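Local coordinates for sp1 protein (Swine acute diarrhea syndrome coronavirus, PDB 6LPA), which is a coronavirus nonstructural protein 1 that probably suppresses host gene expression, and is associated with effects on host cell proliferation and with immune evasion, at residues 38-50 against 81-94. Residues are numbered along the deposited sequence; the frame is centred on the assembly and turned at random.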
# COMPACT_ATOMS: atom_id res chain seq x y z
N GLY A 38 -19.08 1.82 -8.58
CA GLY A 38 -18.42 2.79 -9.45
C GLY A 38 -17.64 3.88 -8.75
O GLY A 38 -17.33 4.90 -9.37
N PHE A 39 -17.31 3.70 -7.47
CA PHE A 39 -16.58 4.71 -6.68
C PHE A 39 -17.36 6.01 -6.54
O PHE A 39 -16.77 7.08 -6.34
CB PHE A 39 -15.19 5.00 -7.27
CG PHE A 39 -14.26 3.81 -7.26
CD1 PHE A 39 -13.61 3.42 -6.09
CD2 PHE A 39 -14.07 3.06 -8.40
CE1 PHE A 39 -12.77 2.34 -6.08
CE2 PHE A 39 -13.23 1.96 -8.39
CZ PHE A 39 -12.58 1.60 -7.23
N LYS A 40 -18.70 5.95 -6.61
CA LYS A 40 -19.49 7.18 -6.50
C LYS A 40 -19.36 7.82 -5.12
O LYS A 40 -19.57 9.04 -5.00
CB LYS A 40 -20.96 6.90 -6.81
CG LYS A 40 -21.79 8.11 -7.20
CD LYS A 40 -23.09 7.68 -7.87
CE LYS A 40 -24.10 8.82 -7.98
NZ LYS A 40 -24.23 9.27 -9.38
N ASP A 41 -19.03 7.06 -4.08
CA ASP A 41 -18.84 7.63 -2.74
C ASP A 41 -17.44 8.22 -2.54
O ASP A 41 -17.11 8.64 -1.43
CB ASP A 41 -19.12 6.56 -1.67
CG ASP A 41 -18.18 5.36 -1.78
OD1 ASP A 41 -17.56 5.16 -2.84
OD2 ASP A 41 -18.07 4.59 -0.80
N CYS A 42 -16.63 8.26 -3.60
CA CYS A 42 -15.22 8.61 -3.53
C CYS A 42 -14.94 9.80 -4.45
O CYS A 42 -15.63 9.99 -5.46
CB CYS A 42 -14.37 7.39 -3.95
SG CYS A 42 -14.17 6.15 -2.69
N ARG A 43 -13.89 10.58 -4.12
CA ARG A 43 -13.44 11.70 -4.94
C ARG A 43 -11.99 11.48 -5.36
O ARG A 43 -11.17 11.02 -4.57
CB ARG A 43 -13.56 13.05 -4.22
CG ARG A 43 -14.99 13.43 -3.84
CD ARG A 43 -15.91 13.70 -5.07
NE ARG A 43 -17.27 13.97 -4.62
CZ ARG A 43 -18.22 13.04 -4.47
NH1 ARG A 43 -17.98 11.77 -4.78
NH2 ARG A 43 -19.42 13.38 -4.04
N PHE A 44 -11.69 11.79 -6.62
CA PHE A 44 -10.31 11.71 -7.08
C PHE A 44 -9.56 12.98 -6.70
O PHE A 44 -10.00 14.09 -7.03
CB PHE A 44 -10.23 11.50 -8.59
CG PHE A 44 -8.81 11.54 -9.11
CD1 PHE A 44 -8.04 10.39 -9.15
CD2 PHE A 44 -8.25 12.73 -9.56
CE1 PHE A 44 -6.74 10.44 -9.63
CE2 PHE A 44 -6.97 12.78 -10.04
CZ PHE A 44 -6.20 11.64 -10.07
N VAL A 45 -8.42 12.82 -6.06
CA VAL A 45 -7.61 13.93 -5.60
C VAL A 45 -6.26 13.75 -6.25
O VAL A 45 -5.57 12.75 -6.01
CB VAL A 45 -7.50 13.95 -4.07
CG1 VAL A 45 -6.75 15.19 -3.58
CG2 VAL A 45 -8.90 13.84 -3.46
N ALA A 46 -5.89 14.70 -7.12
CA ALA A 46 -4.62 14.62 -7.82
C ALA A 46 -3.46 14.73 -6.83
O ALA A 46 -3.55 15.38 -5.79
CB ALA A 46 -4.52 15.73 -8.86
N PHE A 47 -2.35 14.08 -7.17
CA PHE A 47 -1.14 14.27 -6.39
C PHE A 47 -0.69 15.72 -6.53
O PHE A 47 -0.65 16.26 -7.64
CB PHE A 47 -0.03 13.34 -6.84
CG PHE A 47 1.25 13.53 -6.07
CD1 PHE A 47 1.42 12.94 -4.82
CD2 PHE A 47 2.25 14.38 -6.54
CE1 PHE A 47 2.57 13.14 -4.07
CE2 PHE A 47 3.41 14.57 -5.82
CZ PHE A 47 3.57 13.95 -4.56
N GLY A 48 -0.34 16.33 -5.41
CA GLY A 48 -0.08 17.75 -5.34
C GLY A 48 -1.17 18.52 -4.65
O GLY A 48 -0.92 19.64 -4.18
N LEU A 49 -2.37 17.94 -4.53
CA LEU A 49 -3.50 18.57 -3.87
C LEU A 49 -3.86 17.90 -2.55
O LEU A 49 -4.92 18.17 -2.00
CB LEU A 49 -4.72 18.58 -4.81
CG LEU A 49 -4.48 19.06 -6.23
CD1 LEU A 49 -5.80 19.16 -7.00
CD2 LEU A 49 -3.76 20.37 -6.24
N GLN A 50 -2.98 17.06 -2.00
CA GLN A 50 -3.33 16.40 -0.75
C GLN A 50 -3.54 17.41 0.37
O GLN A 50 -4.22 17.10 1.35
CB GLN A 50 -2.26 15.38 -0.34
CG GLN A 50 -0.86 15.95 -0.17
CD GLN A 50 -0.07 15.86 -1.45
OE1 GLN A 50 -0.65 15.74 -2.53
NE2 GLN A 50 1.25 15.90 -1.34
N ARG A 81 4.29 7.08 -0.86
CA ARG A 81 4.83 7.85 -1.98
C ARG A 81 5.62 6.97 -2.94
O ARG A 81 6.85 7.04 -3.01
CB ARG A 81 5.70 9.00 -1.47
CG ARG A 81 4.96 10.07 -0.69
CD ARG A 81 4.15 10.96 -1.63
NE ARG A 81 3.43 12.00 -0.90
CZ ARG A 81 2.31 11.81 -0.23
NH1 ARG A 81 1.75 10.60 -0.18
NH2 ARG A 81 1.73 12.82 0.40
N PRO A 82 4.94 6.15 -3.75
CA PRO A 82 5.63 5.48 -4.85
C PRO A 82 5.84 6.45 -6.01
O PRO A 82 5.17 7.48 -6.13
CB PRO A 82 4.66 4.37 -5.25
CG PRO A 82 3.33 4.96 -4.98
CD PRO A 82 3.50 5.86 -3.76
N ARG A 83 6.79 6.10 -6.86
CA ARG A 83 6.98 6.86 -8.08
C ARG A 83 5.74 6.75 -8.95
O ARG A 83 5.00 5.75 -8.90
CB ARG A 83 8.21 6.38 -8.84
CG ARG A 83 9.47 6.26 -7.99
CD ARG A 83 10.37 5.13 -8.51
NE ARG A 83 11.62 4.96 -7.77
CZ ARG A 83 11.93 3.89 -7.04
NH1 ARG A 83 11.08 2.88 -6.92
NH2 ARG A 83 13.10 3.83 -6.41
N CYS A 84 5.48 7.79 -9.73
CA CYS A 84 4.34 7.80 -10.65
C CYS A 84 3.01 7.81 -9.92
O CYS A 84 1.97 7.53 -10.54
CB CYS A 84 4.39 6.61 -11.62
SG CYS A 84 5.92 6.54 -12.56
N LEU A 85 2.99 8.10 -8.62
CA LEU A 85 1.72 8.30 -7.94
C LEU A 85 1.01 9.50 -8.57
O LEU A 85 1.54 10.61 -8.60
CB LEU A 85 1.95 8.53 -6.44
CG LEU A 85 0.69 8.87 -5.63
CD1 LEU A 85 -0.34 7.74 -5.74
CD2 LEU A 85 1.05 9.11 -4.17
N ARG A 86 -0.20 9.27 -9.08
CA ARG A 86 -0.94 10.33 -9.75
C ARG A 86 -2.07 10.91 -8.90
O ARG A 86 -2.54 12.01 -9.20
CB ARG A 86 -1.53 9.82 -11.07
CG ARG A 86 -0.50 9.27 -12.01
CD ARG A 86 0.59 10.33 -12.25
NE ARG A 86 1.65 9.78 -13.07
CZ ARG A 86 2.82 10.36 -13.32
NH1 ARG A 86 3.11 11.56 -12.81
NH2 ARG A 86 3.70 9.73 -14.09
N GLY A 87 -2.50 10.20 -7.88
CA GLY A 87 -3.58 10.71 -7.06
C GLY A 87 -4.27 9.57 -6.34
O GLY A 87 -3.82 8.43 -6.36
N TRP A 88 -5.37 9.92 -5.68
CA TRP A 88 -6.09 8.97 -4.85
C TRP A 88 -7.59 9.09 -5.10
O TRP A 88 -8.09 10.13 -5.52
CB TRP A 88 -5.84 9.19 -3.36
CG TRP A 88 -4.41 9.33 -2.94
CD1 TRP A 88 -3.60 8.35 -2.44
CD2 TRP A 88 -3.62 10.54 -2.96
NE1 TRP A 88 -2.35 8.88 -2.14
CE2 TRP A 88 -2.34 10.21 -2.46
CE3 TRP A 88 -3.87 11.86 -3.35
CZ2 TRP A 88 -1.31 11.16 -2.34
CZ3 TRP A 88 -2.84 12.81 -3.24
CH2 TRP A 88 -1.58 12.45 -2.73
N LEU A 89 -8.30 8.01 -4.80
CA LEU A 89 -9.75 8.03 -4.64
C LEU A 89 -10.02 7.87 -3.15
O LEU A 89 -9.57 6.90 -2.54
CB LEU A 89 -10.42 6.91 -5.43
CG LEU A 89 -10.63 7.14 -6.93
CD1 LEU A 89 -10.82 5.79 -7.63
CD2 LEU A 89 -11.86 8.04 -7.13
N ILE A 90 -10.73 8.84 -2.58
CA ILE A 90 -10.92 8.95 -1.14
C ILE A 90 -12.39 9.19 -0.87
O ILE A 90 -13.00 10.08 -1.48
CB ILE A 90 -10.08 10.10 -0.55
CG1 ILE A 90 -8.66 10.13 -1.15
CG2 ILE A 90 -10.06 10.01 0.97
CD1 ILE A 90 -7.83 11.36 -0.77
N PRO A 91 -12.99 8.46 0.08
CA PRO A 91 -14.39 8.72 0.43
C PRO A 91 -14.58 10.17 0.82
O PRO A 91 -13.89 10.69 1.71
CB PRO A 91 -14.65 7.75 1.60
CG PRO A 91 -13.67 6.63 1.37
CD PRO A 91 -12.43 7.31 0.82
N SER A 92 -15.48 10.84 0.11
CA SER A 92 -15.72 12.26 0.31
C SER A 92 -17.01 12.65 -0.40
O SER A 92 -17.34 12.10 -1.45
CB SER A 92 -14.56 13.11 -0.23
OG SER A 92 -14.91 14.48 -0.18
N ASN A 93 -17.72 13.61 0.19
CA ASN A 93 -18.89 14.22 -0.42
C ASN A 93 -18.60 15.60 -1.02
O ASN A 93 -19.52 16.41 -1.16
CB ASN A 93 -20.02 14.32 0.61
CG ASN A 93 -20.61 12.95 0.97
OD1 ASN A 93 -20.81 12.10 0.09
ND2 ASN A 93 -20.86 12.72 2.26
N SER A 94 -17.35 15.90 -1.38
CA SER A 94 -17.04 17.22 -1.91
C SER A 94 -17.69 17.46 -3.27
O SER A 94 -18.08 16.52 -3.98
CB SER A 94 -15.53 17.41 -2.05
OG SER A 94 -15.09 16.83 -3.26
O HOH W 1 -19.47 9.95 0.21
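Strands 42-46 and 85-91 pair antiparallel, Arg-43 with Ile-90 and Val-45 with Trp-88 as hydrogen-bonded pairs, in the six-stranded beta barrel of this nsp1. Val-45 N to Trp-88 O (2.8 Å) and Trp-88 N to Val-45 O (2.9 Å) close one ring; Ser-92 N to Asp-41 O and Phe-47 N to Arg-86 O extend the pairing beyond the strand 42-46. Arg-43 fastens the exit of strand 85-91. Its chain bends at chi2 (-66°), carrying the guanidinium to Ser-94 O, which takes a nearly straight bond from NE (2.8 Å, 175°) in the guanidinium plane, while Ser-92 O lies over one face. NH1 donates to Lys-40 O and Cys-42 O, which with the NE bond helps fix the group's rotation. On the opposite face of the sheet from Arg-43, with Phe-44, Leu-89 sets CD1 over the Phe-39 ring, a CH-pi contact 4.1 Å from its centroid, and CD2 against Phe-44 CB. On the Arg-43 side, Val-45 CG2 meets Ile-90 CD1 at 3.8 Å. Gln-50 OE1 reaches the indole edge of Trp-88 in plane, 3.4 Å from CH2, and also accepts from Gly-48 N; Phe-47 CD1 packs on the same CH2. Strand 61-66 flanks 85-91 on its other side, where Arg-86 and Gly-87 form a classic bulge facing Leu-65. Leu-89 and Phe-39 pack on strand 6-11, whose Ala-9 and Ala-11 hydrogen-bond through their backbones to Phe-44, closing the barrel; Ser-34 of helix 33-36 touches Cys-42 and Phe-39.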